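Local coordinates for sugar ABC transporter (Sugar-binding protein) (Bacillus halodurans, PDB 4YO7) that binds myo-inositol in the cleft between its two lobes and probably serves as the solute-binding component of a sugar ABC transporter, at residues 103-108 and 127-132; 141-146 and 302-307; 175-180 and 208-213; 181-186 and 233-238. All coordinates share one frame; numbering follows the deposited sequence.

Interaction 1 of 4, residues 103-108 and 127-132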
loop_
_atom_site.group_PDB
_atom_site.type_symbol
_atom_site.label_atom_id
_atom_site.label_comp_id
_atom_site.label_asym_id
_atom_site.label_seq_id
_atom_site.Cartn_x
_atom_site.Cartn_y
_atom_site.Cartn_z
ATOM N N ASP A 103 8.188 -23.354 -8.126
ATOM C CA ASP A 103 7.820 -23.989 -6.865
ATOM C C ASP A 103 6.884 -23.152 -6.008
ATOM O O ASP A 103 6.155 -23.699 -5.175
ATOM C CB ASP A 103 9.096 -24.334 -6.106
ATOM C CG ASP A 103 9.936 -25.329 -6.849
ATOM O OD1 ASP A 103 9.628 -26.546 -6.763
ATOM O OD2 ASP A 103 10.891 -24.894 -7.533
ATOM N N ALA A 104 6.877 -21.849 -6.238
ATOM C CA ALA A 104 5.907 -20.949 -5.616
ATOM C C ALA A 104 5.874 -19.654 -6.387
ATOM O O ALA A 104 6.828 -19.301 -7.075
ATOM C CB ALA A 104 6.230 -20.677 -4.148
ATOM N N ILE A 105 4.746 -18.954 -6.262
ATOM C CA ILE A 105 4.521 -17.673 -6.925
ATOM C C ILE A 105 4.142 -16.636 -5.878
ATOM O O ILE A 105 3.358 -16.916 -4.992
ATOM C CB ILE A 105 3.429 -17.783 -7.988
ATOM C CG1 ILE A 105 3.939 -18.690 -9.112
ATOM C CG2 ILE A 105 3.039 -16.414 -8.531
ATOM C CD1 ILE A 105 2.882 -19.092 -10.120
ATOM N N ILE A 106 4.730 -15.451 -6.004
ATOM C CA ILE A 106 4.337 -14.274 -5.222
ATOM C C ILE A 106 3.741 -13.270 -6.197
ATOM O O ILE A 106 4.403 -12.881 -7.167
ATOM C CB ILE A 106 5.519 -13.611 -4.465
ATOM C CG1 ILE A 106 6.198 -14.609 -3.529
ATOM C CG2 ILE A 106 5.023 -12.372 -3.695
ATOM C CD1 ILE A 106 7.498 -14.085 -2.928
ATOM N N VAL A 107 2.495 -12.857 -5.935
ATOM C CA VAL A 107 1.832 -11.796 -6.707
ATOM C C VAL A 107 1.381 -10.638 -5.823
ATOM O O VAL A 107 0.798 -10.836 -4.769
ATOM C CB VAL A 107 0.586 -12.314 -7.457
ATOM C CG1 VAL A 107 -0.186 -11.176 -8.140
ATOM C CG2 VAL A 107 0.993 -13.334 -8.487
ATOM N N ASN A 108 1.678 -9.435 -6.295
ATOM C CA ASN A 108 1.104 -8.174 -5.816
ATOM C C ASN A 108 0.084 -7.672 -6.900
ATOM O O ASN A 108 0.508 -7.173 -7.931
ATOM C CB ASN A 108 2.285 -7.222 -5.580
ATOM C CG ASN A 108 1.885 -5.811 -5.321
ATOM O OD1 ASN A 108 2.169 -4.938 -6.120
ATOM N ND2 ASN A 108 1.283 -5.554 -4.152
ATOM N N ILE A 127 0.239 -24.970 -7.737
ATOM C CA ILE A 127 1.433 -24.235 -7.298
ATOM C C ILE A 127 1.015 -23.279 -6.177
ATOM O O ILE A 127 0.012 -22.610 -6.286
ATOM C CB ILE A 127 2.074 -23.450 -8.469
ATOM C CG1 ILE A 127 2.507 -24.410 -9.589
ATOM C CG2 ILE A 127 3.262 -22.602 -8.007
ATOM C CD1 ILE A 127 3.013 -23.705 -10.855
ATOM N N PRO A 128 1.753 -23.247 -5.064
ATOM C CA PRO A 128 1.392 -22.256 -4.032
ATOM C C PRO A 128 1.475 -20.817 -4.517
ATOM O O PRO A 128 2.402 -20.438 -5.219
ATOM C CB PRO A 128 2.416 -22.485 -2.920
ATOM C CG PRO A 128 3.120 -23.751 -3.232
ATOM C CD PRO A 128 2.859 -24.135 -4.651
ATOM N N ILE A 129 0.511 -20.005 -4.107
ATOM C CA ILE A 129 0.514 -18.589 -4.470
ATOM C C ILE A 129 0.350 -17.721 -3.215
ATOM O O ILE A 129 -0.621 -17.847 -2.439
ATOM C CB ILE A 129 -0.562 -18.276 -5.502
ATOM C CG1 ILE A 129 -0.529 -16.754 -5.813
ATOM C CG2 ILE A 129 -1.938 -18.791 -5.088
ATOM C CD1 ILE A 129 -1.129 -16.393 -7.078
ATOM N N ILE A 130 1.343 -16.868 -3.032
ATOM C CA ILE A 130 1.403 -15.950 -1.914
ATOM C C ILE A 130 0.984 -14.591 -2.453
ATOM O O ILE A 130 1.558 -14.119 -3.426
ATOM C CB ILE A 130 2.836 -15.845 -1.320
ATOM C CG1 ILE A 130 3.417 -17.216 -0.881
ATOM C CG2 ILE A 130 2.888 -14.815 -0.176
ATOM C CD1 ILE A 130 2.469 -18.263 -0.379
ATOM N N ILE A 131 0.002 -13.959 -1.823
ATOM C CA ILE A 131 -0.428 -12.602 -2.206
ATOM C C ILE A 131 0.234 -11.596 -1.261
ATOM O O ILE A 131 0.168 -11.719 -0.044
ATOM C CB ILE A 131 -1.956 -12.465 -2.164
ATOM C CG1 ILE A 131 -2.618 -13.468 -3.125
ATOM C CG2 ILE A 131 -2.399 -11.006 -2.441
ATOM C CD1 ILE A 131 -2.326 -13.268 -4.574
ATOM N N ALA A 132 0.922 -10.617 -1.846
ATOM C CA ALA A 132 1.606 -9.613 -1.065
ATOM C C ALA A 132 0.994 -8.226 -1.248
ATOM O O ALA A 132 0.762 -7.792 -2.381
ATOM C CB ALA A 132 3.079 -9.573 -1.434
#
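I105 and V107 of strand 104-107 alternate with P128 and, along strand 129-132, with I130 and A132 in a parallel ladder. I105 N gives its proton to P128 O and V107 N to I130 O, while I105 O accepts from I130 N at 2.8 Å and V107 O from A132 N. On one face V107 CG2 meets I129 CD1 at 4.0 Å, and I105 CD1 reaches I127 CG2 at 4.1 Å, beneath helix 112-125. That helix makes the crossover of a beta-alpha-beta unit, the repeating element of the periplasmic binding protein fold. On the other face I106 CG2 rests on A132 CB at 4.1 Å, with helix 284-299 above. Where the strands end, N108 CB passes A132 O at 3.6 Å, CG follows at 3.7 Å, and ND2 bonds to A132 O at 2.9 Å. Chi1 of 170° carries CG away from the backbone N, and chi2 of -114° turns the amide until A132 O lies in its plane, the N-H pointing almost straight at it (176°). Replacing N108 with alanine is likely to leave A132 O without this donor and S53 OG without its amide partner. ND2 also bonds weakly to N133 OD1.

Interaction 2 of 4, residues 141-146 and 302-307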
loop_
_atom_site.group_PDB
_atom_site.type_symbol
_atom_site.label_atom_id
_atom_site.label_comp_id
_atom_site.label_asym_id
_atom_site.label_seq_id
_atom_site.Cartn_x
_atom_site.Cartn_y
_atom_site.Cartn_z
ATOM N N GLN A 141 -8.661 -17.728 -1.192
ATOM C CA GLN A 141 -8.401 -18.854 -2.077
ATOM C C GLN A 141 -6.907 -18.972 -2.373
ATOM O O GLN A 141 -6.447 -19.983 -2.895
ATOM C CB GLN A 141 -9.204 -18.715 -3.376
ATOM C CG GLN A 141 -10.667 -18.990 -3.140
ATOM C CD GLN A 141 -11.563 -18.404 -4.198
ATOM O OE1 GLN A 141 -11.364 -18.632 -5.393
ATOM N NE2 GLN A 141 -12.568 -17.640 -3.765
ATOM N N ALA A 142 -6.137 -17.958 -2.020
ATOM C CA ALA A 142 -4.704 -18.025 -2.204
ATOM C C ALA A 142 -4.085 -18.849 -1.087
ATOM O O ALA A 142 -4.762 -19.218 -0.145
ATOM C CB ALA A 142 -4.093 -16.621 -2.239
ATOM N N THR A 143 -2.797 -19.155 -1.191
ATOM C CA THR A 143 -2.148 -19.996 -0.178
ATOM C C THR A 143 -1.876 -19.208 1.101
ATOM O O THR A 143 -1.982 -19.735 2.195
ATOM C CB THR A 143 -0.850 -20.576 -0.700
ATOM O OG1 THR A 143 -1.107 -21.132 -1.983
ATOM C CG2 THR A 143 -0.306 -21.658 0.230
ATOM N N ALA A 144 -1.537 -17.936 0.943
ATOM C CA ALA A 144 -1.370 -17.040 2.087
ATOM C C ALA A 144 -1.388 -15.604 1.619
ATOM O O ALA A 144 -1.116 -15.334 0.458
ATOM C CB ALA A 144 -0.052 -17.340 2.840
ATOM N N PHE A 145 -1.714 -14.711 2.554
ATOM C CA PHE A 145 -1.651 -13.259 2.350
ATOM C C PHE A 145 -0.650 -12.668 3.328
ATOM O O PHE A 145 -0.682 -12.998 4.523
ATOM C CB PHE A 145 -3.019 -12.581 2.561
ATOM C CG PHE A 145 -2.969 -11.088 2.416
ATOM C CD1 PHE A 145 -2.836 -10.518 1.161
ATOM C CD2 PHE A 145 -3.009 -10.255 3.525
ATOM C CE1 PHE A 145 -2.750 -9.152 1.014
ATOM C CE2 PHE A 145 -2.956 -8.860 3.371
ATOM C CZ PHE A 145 -2.823 -8.315 2.117
ATOM N N VAL A 146 0.224 -11.817 2.805
ATOM C CA VAL A 146 1.196 -11.063 3.601
ATOM C C VAL A 146 0.982 -9.584 3.329
ATOM O O VAL A 146 1.168 -9.125 2.211
ATOM C CB VAL A 146 2.651 -11.454 3.261
ATOM C CG1 VAL A 146 3.610 -10.637 4.084
ATOM C CG2 VAL A 146 2.863 -12.938 3.530
ATOM N N GLU A 302 5.962 -27.065 3.009
ATOM C CA GLU A 302 5.329 -26.797 4.294
ATOM C C GLU A 302 4.027 -26.035 4.101
ATOM O O GLU A 302 3.930 -25.212 3.191
ATOM C CB GLU A 302 6.251 -25.969 5.196
ATOM C CG GLU A 302 7.597 -26.617 5.477
ATOM C CD GLU A 302 8.505 -25.731 6.319
ATOM O OE1 GLU A 302 7.984 -25.005 7.194
ATOM O OE2 GLU A 302 9.737 -25.754 6.102
ATOM N N ASP A 303 3.061 -26.284 4.974
ATOM C CA ASP A 303 1.869 -25.437 5.020
ATOM C C ASP A 303 2.228 -24.101 5.651
ATOM O O ASP A 303 2.969 -24.030 6.620
ATOM C CB ASP A 303 0.723 -26.112 5.773
ATOM C CG ASP A 303 0.109 -27.259 4.970
ATOM O OD1 ASP A 303 -0.576 -27.004 3.952
ATOM O OD2 ASP A 303 0.340 -28.416 5.341
ATOM N N VAL A 304 1.714 -23.042 5.061
ATOM C CA VAL A 304 2.017 -21.694 5.503
ATOM C C VAL A 304 0.754 -21.021 6.020
ATOM O O VAL A 304 -0.338 -21.580 5.989
ATOM C CB VAL A 304 2.655 -20.867 4.355
ATOM C CG1 VAL A 304 3.989 -21.476 3.966
ATOM C CG2 VAL A 304 1.743 -20.800 3.173
ATOM N N GLU A 305 0.916 -19.823 6.534
ATOM C CA GLU A 305 -0.217 -19.076 7.021
ATOM C C GLU A 305 -0.023 -17.603 6.724
ATOM O O GLU A 305 1.083 -17.158 6.380
ATOM C CB GLU A 305 -0.392 -19.307 8.516
ATOM C CG GLU A 305 0.808 -18.887 9.324
ATOM C CD GLU A 305 0.672 -19.251 10.794
ATOM O OE1 GLU A 305 0.330 -20.418 11.083
ATOM O OE2 GLU A 305 0.904 -18.373 11.657
ATOM N N ASP A 306 -1.108 -16.863 6.856
ATOM C CA ASP A 306 -1.072 -15.410 6.640
ATOM C C ASP A 306 -0.125 -14.708 7.601
ATOM O O ASP A 306 0.094 -15.153 8.730
ATOM C CB ASP A 306 -2.440 -14.800 6.825
ATOM C CG ASP A 306 -3.475 -15.302 5.830
ATOM O OD1 ASP A 306 -3.122 -15.946 4.824
ATOM O OD2 ASP A 306 -4.662 -14.997 6.059
ATOM N N ALA A 307 0.386 -13.565 7.172
ATOM C CA ALA A 307 1.107 -12.664 8.052
ATOM C C ALA A 307 0.516 -11.274 7.924
ATOM O O ALA A 307 0.710 -10.612 6.919
ATOM C CB ALA A 307 2.564 -12.665 7.708
#
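T143 to V146 and V304 to A307 run in the same general direction, 26° apart, and come into register as parallel strands where V146 CA lies 4.7 Å from A307 CA. F145 supplies the two polar links. Its carbonyl O accepts A307 N at 2.9 Å, in the carbonyl plane, whereas its amide N is taken by a side chain: D306 OD1 lies 2.9 Å from F145 N, which approaches from above the carboxylate, 54° out of its plane. D306 holds CG beside its own backbone N (chi1 -63°), a turn that brings the carboxylate back over the neighbouring strand, with CB 3.4 Å from F145 O. Upstream the contact is apolar. V304 CG2 sits 3.7 Å from T143 CG2, the two side chains meeting at a slant, and 3.9 Å from A144 CB. The hydroxyl of T143 serves the neighbouring strand 129-132, accepting from I129 N. V146 CG2 faces A307 CB at 4.2 Å, with helix 284-299 packed on both residues. A carboxylate thus stands in for a backbone carbonyl just where the outermost strand joins the six-stranded parallel sheet, and its charge may polarise the F145 N-H.

Interaction 3 of 4, residues 175-180 and 208-213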
loop_
_atom_site.group_PDB
_atom_site.type_symbol
_atom_site.label_atom_id
_atom_site.label_comp_id
_atom_site.label_asym_id
_atom_site.label_seq_id
_atom_site.Cartn_x
_atom_site.Cartn_y
_atom_site.Cartn_z
ATOM N N ASP A 175 -8.778 9.931 -2.703
ATOM C CA ASP A 175 -8.780 8.515 -3.062
ATOM C C ASP A 175 -7.544 8.145 -3.850
ATOM O O ASP A 175 -7.059 8.905 -4.719
ATOM C CB ASP A 175 -10.013 8.127 -3.913
ATOM C CG ASP A 175 -11.270 7.874 -3.106
ATOM O OD1 ASP A 175 -11.234 7.199 -2.036
ATOM O OD2 ASP A 175 -12.344 8.312 -3.594
ATOM N N GLY A 176 -7.029 6.963 -3.563
ATOM C CA GLY A 176 -5.998 6.375 -4.385
ATOM C C GLY A 176 -6.571 5.765 -5.664
ATOM O O GLY A 176 -7.632 6.199 -6.173
ATOM N N GLU A 177 -5.858 4.786 -6.203
ATOM C CA GLU A 177 -6.266 4.152 -7.453
ATOM C C GLU A 177 -7.613 3.449 -7.273
ATOM O O GLU A 177 -7.792 2.550 -6.431
ATOM C CB GLU A 177 -5.181 3.180 -7.952
ATOM C CG GLU A 177 -3.935 3.936 -8.370
ATOM C CD GLU A 177 -2.758 3.065 -8.757
ATOM O OE1 GLU A 177 -2.945 2.027 -9.419
ATOM O OE2 GLU A 177 -1.626 3.471 -8.429
ATOM N N LEU A 178 -8.594 3.921 -8.026
ATOM C CA LEU A 178 -9.960 3.534 -7.771
ATOM C C LEU A 178 -10.167 2.053 -8.007
ATOM O O LEU A 178 -9.808 1.482 -9.062
ATOM C CB LEU A 178 -10.949 4.343 -8.635
ATOM C CG LEU A 178 -11.094 5.818 -8.246
ATOM C CD1 LEU A 178 -12.045 6.518 -9.245
ATOM C CD2 LEU A 178 -11.531 6.067 -6.821
ATOM N N GLY A 179 -10.765 1.459 -6.991
ATOM C CA GLY A 179 -11.068 0.041 -6.979
ATOM C C GLY A 179 -10.003 -0.845 -6.335
ATOM O O GLY A 179 -10.250 -2.044 -6.145
ATOM N N HIS A 180 -8.828 -0.302 -6.046
ATOM C CA HIS A 180 -7.890 -1.035 -5.200
ATOM C C HIS A 180 -8.560 -1.215 -3.843
ATOM O O HIS A 180 -9.233 -0.306 -3.357
ATOM C CB HIS A 180 -6.576 -0.290 -5.020
ATOM C CG HIS A 180 -5.686 -0.303 -6.222
ATOM N ND1 HIS A 180 -4.329 -0.078 -6.129
ATOM C CD2 HIS A 180 -5.945 -0.486 -7.535
ATOM C CE1 HIS A 180 -3.788 -0.135 -7.330
ATOM N NE2 HIS A 180 -4.748 -0.389 -8.206
ATOM N N ALA A 208 -6.506 10.909 -6.836
ATOM C CA ALA A 208 -5.225 11.336 -7.415
ATOM C C ALA A 208 -4.301 10.124 -7.604
ATOM O O ALA A 208 -3.084 10.253 -7.718
ATOM C CB ALA A 208 -4.568 12.440 -6.574
ATOM N N LYS A 209 -4.914 8.949 -7.727
ATOM C CA LYS A 209 -4.273 7.795 -8.350
ATOM C C LYS A 209 -2.951 7.384 -7.692
ATOM O O LYS A 209 -2.055 6.892 -8.362
ATOM C CB LYS A 209 -4.047 8.076 -9.838
ATOM C CG LYS A 209 -5.325 8.473 -10.576
ATOM C CD LYS A 209 -5.054 8.842 -12.033
ATOM C CE LYS A 209 -6.329 9.270 -12.741
ATOM N NZ LYS A 209 -7.025 8.142 -13.387
ATOM N N PHE A 210 -2.874 7.550 -6.374
ATOM C CA PHE A 210 -1.684 7.260 -5.559
ATOM C C PHE A 210 -0.441 8.013 -6.014
ATOM O O PHE A 210 0.685 7.647 -5.616
ATOM C CB PHE A 210 -1.388 5.759 -5.529
ATOM C CG PHE A 210 -2.268 4.952 -4.599
ATOM C CD1 PHE A 210 -2.640 5.423 -3.338
ATOM C CD2 PHE A 210 -2.683 3.694 -4.976
ATOM C CE1 PHE A 210 -3.390 4.655 -2.490
ATOM C CE2 PHE A 210 -3.449 2.933 -4.128
ATOM C CZ PHE A 210 -3.812 3.425 -2.882
ATOM N N ASP A 211 -0.635 9.091 -6.786
ATOM C CA ASP A 211 0.456 9.784 -7.476
ATOM C C ASP A 211 0.701 11.215 -6.956
ATOM O O ASP A 211 -0.246 11.968 -6.701
ATOM C CB ASP A 211 0.147 9.809 -8.982
ATOM C CG ASP A 211 1.257 10.415 -9.791
ATOM O OD1 ASP A 211 2.247 9.706 -10.033
ATOM O OD2 ASP A 211 1.141 11.590 -10.180
ATOM N N ARG A 212 1.965 11.569 -6.752
ATOM C CA ARG A 212 2.325 12.906 -6.256
ATOM C C ARG A 212 1.921 14.032 -7.190
ATOM O O ARG A 212 1.334 15.020 -6.760
ATOM C CB ARG A 212 3.831 12.995 -5.999
ATOM C CG ARG A 212 4.253 14.210 -5.187
ATOM C CD ARG A 212 5.760 14.273 -5.018
ATOM N NE ARG A 212 6.275 13.120 -4.301
ATOM C CZ ARG A 212 7.447 13.086 -3.688
ATOM N NH1 ARG A 212 8.229 14.155 -3.710
ATOM N NH2 ARG A 212 7.832 11.986 -3.046
ATOM N N SER A 213 2.235 13.905 -8.473
ATOM C CA SER A 213 1.929 14.996 -9.386
ATOM C C SER A 213 0.407 15.144 -9.541
ATOM O O SER A 213 -0.108 16.264 -9.640
ATOM C CB SER A 213 2.621 14.772 -10.748
ATOM O OG SER A 213 2.189 13.549 -11.315
HETATM O O HOH W 1 0.043 5.620 -9.147
#
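F210 turns the face of its ring to the backbone of G176 and E177. G176 CA lies 3.7 Å from the ring centroid and only 17° off the normal, a CH-pi contact. E177 N sits over the same face toward the rim, 3.6 Å from F210 CD2. The fit is so close that any side chain at G176 would run into F210 CE1. The ring's edge meets two polar groups near its plane: E177 OE2 at 3.6 Å from F210 CD2, and H180 ND1 at 3.7 Å from F210 CE2. E177 crosses F210 at about a right angle, its carboxylate plane 62° from that of the ring, while the H180 and F210 rings meet obliquely. E177 CB in turn covers the centre of the imidazole. With CG beside its backbone N (chi1 -67°) and an extended chain beyond, E177 brings OE2 along the phenyl edge, where a water bridges it to K209 O. At the base of the two loops, A208 N bonds to D175 O at 3.0 Å, prolonging the pairing of strands 169-175 and 200-207. The bound inositol lies over the other face of F210, its ring roughly parallel to the phenyl. Without the ring, as with an alanine here, a gap is likely to open between the G176-E177 backbone and the inositol. One loop contains a type II turn (E177 to H180), the other a type I' turn (A208 to D211). Such loops after parallel strands line the ligand cleft of periplasmic binding proteins, where an aromatic ring commonly stacks on a sugar.

Interaction 4 of 4, residues 181-186 and 233-238. With INS (1,2,3,4,5,6-hexahydroxy-cyclohexane), chain F.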
loop_
_atom_site.group_PDB
_atom_site.type_symbol
_atom_site.label_atom_id
_atom_site.label_comp_id
_atom_site.label_asym_id
_atom_site.label_seq_id
_atom_site.Cartn_x
_atom_site.Cartn_y
_atom_site.Cartn_z
ATOM N N GLU A 181 -8.352 -2.360 -3.194
ATOM C CA GLU A 181 -8.922 -2.527 -1.865
ATOM C C GLU A 181 -8.394 -1.477 -0.901
ATOM O O GLU A 181 -9.127 -1.014 -0.018
ATOM C CB GLU A 181 -8.641 -3.940 -1.348
ATOM C CG GLU A 181 -9.275 -4.232 -0.016
ATOM C CD GLU A 181 -8.435 -3.910 1.190
ATOM O OE1 GLU A 181 -7.329 -3.366 1.027
ATOM O OE2 GLU A 181 -8.923 -4.178 2.328
ATOM N N ALA A 182 -7.133 -1.067 -1.079
ATOM C CA ALA A 182 -6.555 -0.085 -0.154
ATOM C C ALA A 182 -7.264 1.264 -0.299
ATOM O O ALA A 182 -7.456 1.966 0.680
ATOM C CB ALA A 182 -5.068 0.078 -0.389
ATOM N N GLN A 183 -7.702 1.590 -1.515
ATOM C CA GLN A 183 -8.429 2.824 -1.745
ATOM C C GLN A 183 -9.789 2.721 -1.093
ATOM O O GLN A 183 -10.166 3.589 -0.281
ATOM C CB GLN A 183 -8.548 3.121 -3.260
ATOM C CG GLN A 183 -9.485 4.300 -3.609
ATOM C CD GLN A 183 -10.939 3.875 -3.781
ATOM O OE1 GLN A 183 -11.247 2.932 -4.520
ATOM N NE2 GLN A 183 -11.849 4.588 -3.107
ATOM N N ILE A 184 -10.530 1.665 -1.427
ATOM C CA ILE A 184 -11.879 1.506 -0.942
ATOM C C ILE A 184 -11.884 1.527 0.577
ATOM O O ILE A 184 -12.714 2.206 1.207
ATOM C CB ILE A 184 -12.513 0.182 -1.462
ATOM C CG1 ILE A 184 -12.712 0.247 -2.974
ATOM C CG2 ILE A 184 -13.833 -0.108 -0.717
ATOM C CD1 ILE A 184 -12.951 -1.108 -3.599
HETATM N N MSE A 185 -10.946 0.801 1.170
HETATM C CA MSE A 185 -11.035 0.558 2.595
HETATM C C MSE A 185 -10.333 1.622 3.435
HETATM O O MSE A 185 -10.763 1.888 4.558
HETATM C CB MSE A 185 -10.517 -0.849 2.926
HETATM C CG MSE A 185 -11.418 -1.931 2.347
HETATM SE SE MSE A 185 -13.234 -1.880 3.136
HETATM C CE MSE A 185 -12.866 -2.796 4.784
ATOM N N ARG A 186 -9.310 2.295 2.908
ATOM C CA ARG A 186 -8.757 3.444 3.636
ATOM C C ARG A 186 -9.802 4.547 3.716
ATOM O O ARG A 186 -10.056 5.112 4.786
ATOM C CB ARG A 186 -7.466 3.946 2.988
ATOM C CG ARG A 186 -6.316 3.047 3.300
ATOM C CD ARG A 186 -5.083 3.390 2.497
ATOM N NE ARG A 186 -4.006 2.459 2.792
ATOM C CZ ARG A 186 -2.894 2.362 2.073
ATOM N NH1 ARG A 186 -2.710 3.143 1.016
ATOM N NH2 ARG A 186 -1.976 1.478 2.400
ATOM N N VAL A 233 -6.976 14.622 3.546
ATOM C CA VAL A 233 -6.700 13.299 4.068
ATOM C C VAL A 233 -6.556 12.362 2.875
ATOM O O VAL A 233 -7.516 12.123 2.140
ATOM C CB VAL A 233 -7.818 12.844 5.038
ATOM C CG1 VAL A 233 -7.493 11.507 5.616
ATOM C CG2 VAL A 233 -7.969 13.861 6.159
ATOM N N ALA A 234 -5.342 11.867 2.675
ATOM C CA ALA A 234 -5.002 11.126 1.460
ATOM C C ALA A 234 -4.768 9.663 1.741
ATOM O O ALA A 234 -4.160 9.304 2.746
ATOM C CB ALA A 234 -3.770 11.728 0.815
ATOM N N ASN A 235 -5.232 8.812 0.834
ATOM C CA ASN A 235 -5.020 7.380 0.950
ATOM C C ASN A 235 -3.525 6.963 0.938
ATOM O O ASN A 235 -3.217 5.809 1.295
ATOM C CB ASN A 235 -5.705 6.619 -0.198
ATOM C CG ASN A 235 -7.236 6.510 -0.109
ATOM O OD1 ASN A 235 -7.851 5.973 -1.058
ATOM N ND2 ASN A 235 -7.864 6.979 0.969
ATOM N N ASN A 236 -2.612 7.802 0.422
ATOM C CA ASN A 236 -1.194 7.522 0.621
ATOM C C ASN A 236 -0.351 8.773 0.706
ATOM O O ASN A 236 -0.815 9.889 0.462
ATOM C CB ASN A 236 -0.637 6.575 -0.475
ATOM C CG ASN A 236 -0.294 7.263 -1.800
ATOM O OD1 ASN A 236 -0.763 8.353 -2.122
ATOM N ND2 ASN A 236 0.528 6.569 -2.603
ATOM N N ASP A 237 0.897 8.568 1.080
ATOM C CA ASP A 237 1.808 9.680 1.299
ATOM C C ASP A 237 2.140 10.441 0.028
ATOM O O ASP A 237 2.275 11.670 0.073
ATOM C CB ASP A 237 3.125 9.189 1.938
ATOM C CG ASP A 237 2.988 8.851 3.411
ATOM O OD1 ASP A 237 2.084 9.405 4.090
ATOM O OD2 ASP A 237 3.819 8.053 3.917
ATOM N N GLU A 238 2.271 9.748 -1.101
ATOM C CA GLU A 238 2.618 10.451 -2.333
ATOM C C GLU A 238 1.583 11.527 -2.657
ATOM O O GLU A 238 1.942 12.651 -2.997
ATOM C CB GLU A 238 2.760 9.484 -3.506
ATOM C CG GLU A 238 4.070 8.736 -3.500
ATOM C CD GLU A 238 5.288 9.684 -3.608
ATOM O OE1 GLU A 238 5.455 10.311 -4.667
ATOM O OE2 GLU A 238 6.069 9.810 -2.633
HETATM C C1 INS F . 0.339 0.974 -3.518
HETATM C C2 INS F . 1.162 2.204 -3.153
HETATM C C3 INS F . 0.589 2.818 -1.876
HETATM C C4 INS F . 0.618 1.818 -0.714
HETATM C C5 INS F . -0.176 0.557 -1.113
HETATM C C6 INS F . 0.398 -0.041 -2.389
HETATM O O1 INS F . 0.868 0.344 -4.718
HETATM O O2 INS F . 2.503 1.778 -2.921
HETATM O O3 INS F . 1.405 3.989 -1.576
HETATM O O4 INS F . -0.026 2.390 0.435
HETATM O O5 INS F . -0.036 -0.413 -0.060
HETATM O O6 INS F . -0.444 -1.201 -2.763
#
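R186 and N235 carry the contact between helix 181-195 and the loop after strand 231-234. Among the hydrogen bonds, the guanidinium grips one inositol hydroxyl with two nitrogens, R186 NH1 lying 2.8 Å and R186 NH2 2.9 Å from INS O4, which sits at the edge of the group near its plane. NH1 also makes a weak, bent bond to N235 O (2.7 Å, 120°); NH2 has a second partner in Y311 OH. N236 ND2 points almost straight at INS O3, 2.9 Å away with an angle of 173° at the hydrogen. In the fold, N236 is the N-cap of helix 237-249; the same amide caps the helix through OD1, taken by M239 N, and binds the ligand through ND2 in the cleft between the lobes. The remaining contacts are van der Waals. N235 OD1 comes to 3.3 Å from Q183 CA and 3.5 Å from Q183 CG, and N235 ND2 to 3.7 Å from R186 CB. Both ends of the N235 amide are satisfied elsewhere, by G176 N and T187 OG1. The R186 chain, extended from CG to NE, passes CD 3.3 Å from N235 O, and A182 CB covers one face of its guanidinium.

Interactions 1 and 2 belong to one lobe and share its parallel sheet: their centres are 9 Å apart, and I129 O lies 2.8 Å from T143 N where strands 129-132 and 144-147 pair. Interactions 3 and 4, centres 8 Å apart, belong to the other lobe. G176 N meets N235 OD1 at 2.8 Å, and R212 and E238 form a salt bridge between them. Interaction 1 lies about 25 Å from interaction 3, centre to centre, with inositol bound in the cleft between the lobes. R186 and N236 of interaction 4 bind it directly, and the F210 side chain comes within about 4 Å at the nearest atoms. The side chain of N108 is about 5 Å from the bound inositol.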